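Local structure of kojibiose phosphorylase (Gut metagenome, 6W0P) at residues T489-M492 and A493-F497; F497-L500 and D501-A505. The protein is a phosphorylase of glycoside hydrolase family 65, with a helical central catalytic domain. One frame throughout, in Å; residues are numbered along the deposited sequence.

Interaction 1. Residues T489-M492 and A493-F497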
ATOM      1  N   THR A 489      18.282   9.319 -11.537  1.00 26.07           N
ATOM      2  CA  THR A 489      17.114   9.594 -12.417  1.00 26.51           C
ATOM      3  C   THR A 489      17.439  10.753 -13.386  1.00 27.34           C
ATOM      4  O   THR A 489      17.250  10.593 -14.622  1.00 27.72           O
ATOM      5  CB  THR A 489      15.870   9.846 -11.556  1.00 26.44           C
ATOM      6  OG1 THR A 489      15.638   8.714 -10.709  1.00 25.66           O
ATOM      7  CG2 THR A 489      14.642  10.158 -12.381  1.00 26.50           C
ATOM      8  N   ASN A 490      17.931  11.882 -12.864  1.00 27.57           N
ATOM      9  CA  ASN A 490      18.124  13.120 -13.661  1.00 28.05           C
ATOM     10  C   ASN A 490      19.299  12.907 -14.620  1.00 28.51           C
ATOM     11  O   ASN A 490      19.169  13.262 -15.809  1.00 28.38           O
ATOM     12  CB  ASN A 490      18.324  14.349 -12.773  1.00 27.77           C
ATOM     13  CG  ASN A 490      17.062  14.722 -12.028  1.00 27.50           C
ATOM     14  OD1 ASN A 490      16.144  13.920 -11.938  1.00 26.31           O
ATOM     15  ND2 ASN A 490      17.035  15.924 -11.470  1.00 27.72           N
ATOM     16  N   PHE A 491      20.388  12.340 -14.106  1.00 28.33           N
ATOM     17  CA  PHE A 491      21.623  12.085 -14.873  1.00 29.15           C
ATOM     18  C   PHE A 491      21.274  11.184 -16.059  1.00 29.37           C
ATOM     19  O   PHE A 491      21.556  11.567 -17.216  1.00 29.46           O
ATOM     20  CB  PHE A 491      22.695  11.471 -13.972  1.00 29.07           C
ATOM     21  CG  PHE A 491      24.047  11.311 -14.614  1.00 29.45           C
ATOM     22  CD1 PHE A 491      24.373  10.159 -15.304  1.00 29.54           C
ATOM     23  CD2 PHE A 491      25.005  12.301 -14.496  1.00 29.94           C
ATOM     24  CE1 PHE A 491      25.620  10.018 -15.890  1.00 29.67           C
ATOM     25  CE2 PHE A 491      26.262  12.143 -15.056  1.00 30.43           C
ATOM     26  CZ  PHE A 491      26.569  10.994 -15.744  1.00 30.30           C
ATOM     27  N   MET A 492      20.653  10.037 -15.790  1.00 28.87           N
ATOM     28  CA  MET A 492      20.339   9.050 -16.855  1.00 29.56           C
ATOM     29  C   MET A 492      19.336   9.644 -17.871  1.00 31.00           C
ATOM     30  O   MET A 492      19.464   9.302 -19.059  1.00 31.16           O
ATOM     31  CB  MET A 492      19.792   7.755 -16.252  1.00 28.60           C
ATOM     32  CG  MET A 492      20.810   7.011 -15.418  1.00 28.41           C
ATOM     33  SD  MET A 492      22.305   6.603 -16.343  1.00 28.24           S
ATOM     34  CE  MET A 492      21.661   5.283 -17.370  1.00 28.07           C
ATOM     35  N   ALA A 493      18.359  10.453 -17.425  1.00 31.39           N
ATOM     36  CA  ALA A 493      17.377  11.143 -18.290  1.00 32.15           C
ATOM     37  C   ALA A 493      18.111  12.124 -19.216  1.00 33.70           C
ATOM     38  O   ALA A 493      17.864  12.126 -20.449  1.00 34.13           O
ATOM     39  CB  ALA A 493      16.346  11.856 -17.446  1.00 31.85           C
ATOM     40  N   LYS A 494      18.977  12.955 -18.640  1.00 35.10           N
ATOM     41  CA  LYS A 494      19.826  13.910 -19.397  1.00 35.81           C
ATOM     42  C   LYS A 494      20.672  13.128 -20.409  1.00 35.42           C
ATOM     43  O   LYS A 494      20.717  13.567 -21.577  1.00 35.56           O
ATOM     44  CB  LYS A 494      20.670  14.743 -18.441  1.00 37.37           C
ATOM     45  CG  LYS A 494      21.447  15.865 -19.108  1.00 39.91           C
ATOM     46  CD  LYS A 494      22.273  16.734 -18.168  1.00 40.57           C
ATOM     47  CE  LYS A 494      23.044  17.792 -18.935  1.00 42.35           C
ATOM     48  NZ  LYS A 494      23.403  18.932 -18.061  1.00 43.67           N
ATOM     49  N   LYS A 495      21.228  11.968 -20.029  1.00 34.68           N
ATOM     50  CA  LYS A 495      22.001  11.119 -20.974  1.00 35.24           C
ATOM     51  C   LYS A 495      21.086  10.624 -22.098  1.00 35.35           C
ATOM     52  O   LYS A 495      21.547  10.562 -23.244  1.00 36.08           O
ATOM     53  CB  LYS A 495      22.682   9.937 -20.284  1.00 35.77           C
ATOM     54  CG  LYS A 495      23.931  10.283 -19.490  1.00 36.22           C
ATOM     55  CD  LYS A 495      25.089  10.744 -20.357  1.00 37.37           C
ATOM     56  CE  LYS A 495      26.415  10.621 -19.648  1.00 37.56           C
ATOM     57  NZ  LYS A 495      27.507  11.250 -20.425  1.00 38.76           N
ATOM     58  N   CYS A 496      19.845  10.263 -21.799  1.00 35.13           N
ATOM     59  CA  CYS A 496      18.872   9.850 -22.837  1.00 35.80           C
ATOM     60  C   CYS A 496      18.659  11.009 -23.827  1.00 36.61           C
ATOM     61  O   CYS A 496      18.755  10.786 -25.048  1.00 36.79           O
ATOM     62  CB  CYS A 496      17.536   9.440 -22.246  1.00 35.39           C
ATOM     63  SG  CYS A 496      16.502   8.628 -23.491  1.00 35.68           S
ATOM     64  N   PHE A 497      18.436  12.222 -23.319  1.00 36.57           N
ATOM     65  CA  PHE A 497      18.111  13.409 -24.150  1.00 36.64           C
ATOM     66  C   PHE A 497      19.278  13.697 -25.093  1.00 37.27           C
ATOM     67  O   PHE A 497      19.030  13.924 -26.280  1.00 37.18           O
ATOM     68  CB  PHE A 497      17.797  14.629 -23.282  1.00 36.15           C
ATOM     69  CG  PHE A 497      16.546  14.503 -22.451  1.00 35.42           C
ATOM     70  CD1 PHE A 497      15.517  13.671 -22.841  1.00 34.71           C
ATOM     71  CD2 PHE A 497      16.409  15.232 -21.282  1.00 35.55           C
ATOM     72  CE1 PHE A 497      14.380  13.545 -22.067  1.00 35.43           C
ATOM     73  CE2 PHE A 497      15.269  15.111 -20.509  1.00 36.07           C
ATOM     74  CZ  PHE A 497      14.244  14.280 -20.915  1.00 35.83           C
TER
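Phe491 and Lys495 lie side by side one helical turn apart, both side chains running the same way out from helix 487-504. The aliphatic part of the lysine does the touching: Lys495 CE comes within 3.9 Å of Phe491 CE1 and equally near CZ, approaching the ring obliquely. Phe491 reaches it because its CG is anti to the backbone N (chi1 -173°), while the lysine chain bends at chi2 and carries CE alongside the ring. The charged end then leaves this pair, since Lys495 NZ forms a salt bridge with Glu600 and Lys495 makes a cation-pi contact with Tyr597; Phe491 itself stacks on Phe593.

The backbone accounts for its own polar groups. Ala493 N donates a hydrogen bond to Thr489 O (3.0 Å), and Lys494 N bonds Asn490 O at 2.9 Å, the straightest of the set with 169° at the hydrogen. Lys495 N bonds Phe491 O at 2.9 Å, and Cys496 N reaches Met492 O at 2.9 Å. The next amide, Phe497 N, continues the series to Ala493 O, an oxygen that also sits 3.4 Å above the plane of the Phe497 ring, toward its rim.

Two polar side-chain atoms at the start, Thr489 OG1 and Asn490 ND2, find their partners outside the segments. Thr489 OG1 is hydrogen-bonded to Asn486 OD1, and Asn490 ND2 is gripped twice, by Ser469 OG and by the carbonyl of Val536. The buried Met492 and Cys496 pack instead on helix 418-434, Met492 against Thr421 and Tyr425, Cys496 against Phe424. Helix 487-504, packed here against helix 418-434, is one of the helices of the central catalytic domain, which in family 65 is an (alpha/alpha)6 barrel.

Interaction 2. Residues F497-L500 and D501-A505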
ATOM      1  N   PHE A 497      18.436  12.222 -23.319  1.00 36.57           N
ATOM      2  CA  PHE A 497      18.111  13.409 -24.150  1.00 36.64           C
ATOM      3  C   PHE A 497      19.278  13.697 -25.093  1.00 37.27           C
ATOM      4  O   PHE A 497      19.030  13.924 -26.280  1.00 37.18           O
ATOM      5  CB  PHE A 497      17.797  14.629 -23.282  1.00 36.15           C
ATOM      6  CG  PHE A 497      16.546  14.503 -22.451  1.00 35.42           C
ATOM      7  CD1 PHE A 497      15.517  13.671 -22.841  1.00 34.71           C
ATOM      8  CD2 PHE A 497      16.409  15.232 -21.282  1.00 35.55           C
ATOM      9  CE1 PHE A 497      14.380  13.545 -22.067  1.00 35.43           C
ATOM     10  CE2 PHE A 497      15.269  15.111 -20.509  1.00 36.07           C
ATOM     11  CZ  PHE A 497      14.244  14.280 -20.915  1.00 35.83           C
ATOM     12  N   GLN A 498      20.506  13.669 -24.572  1.00 38.03           N
ATOM     13  CA  GLN A 498      21.718  14.027 -25.350  1.00 38.66           C
ATOM     14  C   GLN A 498      21.994  12.942 -26.396  1.00 39.33           C
ATOM     15  O   GLN A 498      22.356  13.303 -27.521  1.00 39.77           O
ATOM     16  CB  GLN A 498      22.894  14.264 -24.418  1.00 39.17           C
ATOM     17  CG  GLN A 498      22.708  15.490 -23.538  1.00 39.43           C
ATOM     18  CD  GLN A 498      23.828  15.596 -22.534  1.00 39.98           C
ATOM     19  OE1 GLN A 498      24.378  14.588 -22.094  1.00 39.76           O
ATOM     20  NE2 GLN A 498      24.170  16.824 -22.166  1.00 39.65           N
ATOM     21  N   TYR A 499      21.748  11.665 -26.100  1.00 38.66           N
ATOM     22  CA  TYR A 499      21.945  10.595 -27.112  1.00 39.06           C
ATOM     23  C   TYR A 499      20.947  10.776 -28.266  1.00 40.24           C
ATOM     24  O   TYR A 499      21.350  10.652 -29.439  1.00 41.54           O
ATOM     25  CB  TYR A 499      21.840   9.196 -26.504  1.00 38.54           C
ATOM     26  CG  TYR A 499      22.300   8.086 -27.417  1.00 38.06           C
ATOM     27  CD1 TYR A 499      23.549   8.123 -28.028  1.00 38.98           C
ATOM     28  CD2 TYR A 499      21.491   6.994 -27.670  1.00 37.72           C
ATOM     29  CE1 TYR A 499      23.982   7.102 -28.863  1.00 38.85           C
ATOM     30  CE2 TYR A 499      21.908   5.962 -28.495  1.00 37.72           C
ATOM     31  CZ  TYR A 499      23.153   6.017 -29.098  1.00 38.72           C
ATOM     32  OH  TYR A 499      23.551   4.997 -29.919  1.00 39.39           O
ATOM     33  N   LEU A 500      19.677  11.023 -27.962  1.00 40.08           N
ATOM     34  CA  LEU A 500      18.645  11.146 -29.015  1.00 41.79           C
ATOM     35  C   LEU A 500      19.007  12.340 -29.900  1.00 43.64           C
ATOM     36  O   LEU A 500      19.020  12.181 -31.122  1.00 42.91           O
ATOM     37  CB  LEU A 500      17.259  11.342 -28.398  1.00 41.07           C
ATOM     38  CG  LEU A 500      16.143  11.572 -29.412  1.00 41.03           C
ATOM     39  CD1 LEU A 500      16.118  10.472 -30.459  1.00 40.80           C
ATOM     40  CD2 LEU A 500      14.790  11.668 -28.726  1.00 41.17           C
ATOM     41  N   ASP A 501      19.285  13.479 -29.267  1.00 45.31           N
ATOM     42  CA  ASP A 501      19.761  14.719 -29.922  1.00 47.64           C
ATOM     43  C   ASP A 501      20.868  14.406 -30.938  1.00 48.78           C
ATOM     44  O   ASP A 501      20.708  14.817 -32.103  1.00 47.99           O
ATOM     45  CB  ASP A 501      20.221  15.749 -28.892  1.00 49.05           C
ATOM     46  CG  ASP A 501      20.668  17.027 -29.583  1.00 51.84           C
ATOM     47  OD1 ASP A 501      21.773  16.987 -30.168  1.00 54.09           O
ATOM     48  OD2 ASP A 501      19.881  18.021 -29.600  1.00 52.52           O
ATOM     49  N   LYS A 502      21.937  13.713 -30.519  1.00 50.39           N
ATOM     50  CA  LYS A 502      23.083  13.308 -31.380  1.00 51.93           C
ATOM     51  C   LYS A 502      22.622  12.352 -32.494  1.00 52.45           C
ATOM     52  O   LYS A 502      23.080  12.533 -33.634  1.00 52.21           O
ATOM     53  CB  LYS A 502      24.193  12.675 -30.544  1.00 54.71           C
ATOM     54  CG  LYS A 502      25.331  12.062 -31.345  1.00 56.23           C
ATOM     55  CD  LYS A 502      26.628  11.984 -30.565  1.00 58.83           C
ATOM     56  CE  LYS A 502      27.549  10.884 -31.041  1.00 60.12           C
ATOM     57  NZ  LYS A 502      27.021   9.557 -30.637  1.00 62.02           N
ATOM     58  N   ILE A 503      21.734  11.390 -32.225  1.00 50.91           N
ATOM     59  CA  ILE A 503      21.216  10.503 -33.308  1.00 51.51           C
ATOM     60  C   ILE A 503      20.371  11.323 -34.309  1.00 53.01           C
ATOM     61  O   ILE A 503      20.484  11.070 -35.520  1.00 54.37           O
ATOM     62  CB  ILE A 503      20.456   9.289 -32.747  1.00 51.28           C
ATOM     63  CG1 ILE A 503      21.369   8.374 -31.926  1.00 51.37           C
ATOM     64  CG2 ILE A 503      19.791   8.520 -33.875  1.00 51.85           C
ATOM     65  CD1 ILE A 503      22.381   7.596 -32.753  1.00 51.30           C
ATOM     66  N   LEU A 504      19.575  12.286 -33.856  1.00 51.93           N
ATOM     67  CA  LEU A 504      18.705  13.081 -34.759  1.00 53.03           C
ATOM     68  C   LEU A 504      19.562  13.991 -35.653  1.00 54.01           C
ATOM     69  O   LEU A 504      19.134  14.245 -36.779  1.00 53.16           O
ATOM     70  CB  LEU A 504      17.690  13.871 -33.930  1.00 53.23           C
ATOM     71  CG  LEU A 504      16.639  13.017 -33.218  1.00 53.38           C
ATOM     72  CD1 LEU A 504      15.661  13.881 -32.430  1.00 53.84           C
ATOM     73  CD2 LEU A 504      15.887  12.133 -34.200  1.00 54.09           C
ATOM     74  N   ALA A 505      20.761  14.384 -35.200  1.00 54.64           N
ATOM     75  CA  ALA A 505      21.726  15.238 -35.935  1.00 53.97           C
ATOM     76  C   ALA A 505      22.676  14.402 -36.807  1.00 55.50           C
ATOM     77  O   ALA A 505      23.623  14.990 -37.374  1.00 56.10           O
ATOM     78  CB  ALA A 505      22.512  16.074 -34.966  1.00 53.01           C
TER
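Ile503 lies across the ring of Tyr499. At its root, Ile503 CB rests 3.6 Å from Leu500 O, beside the carbonyls of the preceding turn. With CG1 placed beside the backbone N and anti to the carbonyl carbon (chi1 -64°), the side chain swings back over the tyrosine: Ile503 CG1 sits 3.4 Å from Tyr499 O and 4.1 Å from the centroid of the Tyr499 ring, only 11° off the normal, a CH-pi contact over the middle of one face. The second torsion carries Ile503 CD1 on toward the phenol end, where it meets Tyr499 CZ at 4.1 Å and OH at 4.0 Å. Lys502 NZ comes to the edge of the same ring, near its plane, and Tyr428 packs on it edge-to-face.

All this happens on the last turns of helix 487-504, a helix of the central catalytic domain, an (alpha/alpha)6 barrel in family 65, whose side chains here touch helices 418-434, 437-458 and 522-534. Tyr499 reaches Phe424 and Met431 on the first of these and Met440 on the second, whereas Leu500 meets Ser452 on the second and Met528 on the third.

Leu500 pairs with Leu504 in the same four-residue spacing, Leu500 CD1 lying 3.8 Å from Leu504 CG; Leu504 then extends to Leu525. The i to i+4 bonds continue: the amides of Asp501, Lys502, Ile503 and Leu504 bond the carbonyls of Phe497, Gln498, Tyr499 and Leu500, the last of them, Leu504 N to Leu500 O, the shortest at 2.8 Å. Ala505 N still bonds Asp501 O, although Ala505 is the first residue to leave helical backbone angles. Asp501 turns its carboxylate away from the turn, and its OD2 is held by Lys529 in a salt bridge.

Interactions 1 and 2 are consecutive lengths of helix 487-504, their centres 12 Å apart, and Phe497 belongs to both. In interaction 1 its amide closes a turn onto Ala493, and in interaction 2 its carbonyl takes the amide of Asp501, so the backbone bonding runs through it unbroken. Its side chain touches Leu455 and Leu456 of helix 437-458 and Met528 and Ser532 of helix 522-534. Phe424 is a further common neighbour, touching Lys495 and Cys496 in one contact and Tyr499 in the other. Their centres lie 25 and 30 Å from the centre of the chain, on the same side, with the second contact the more exposed.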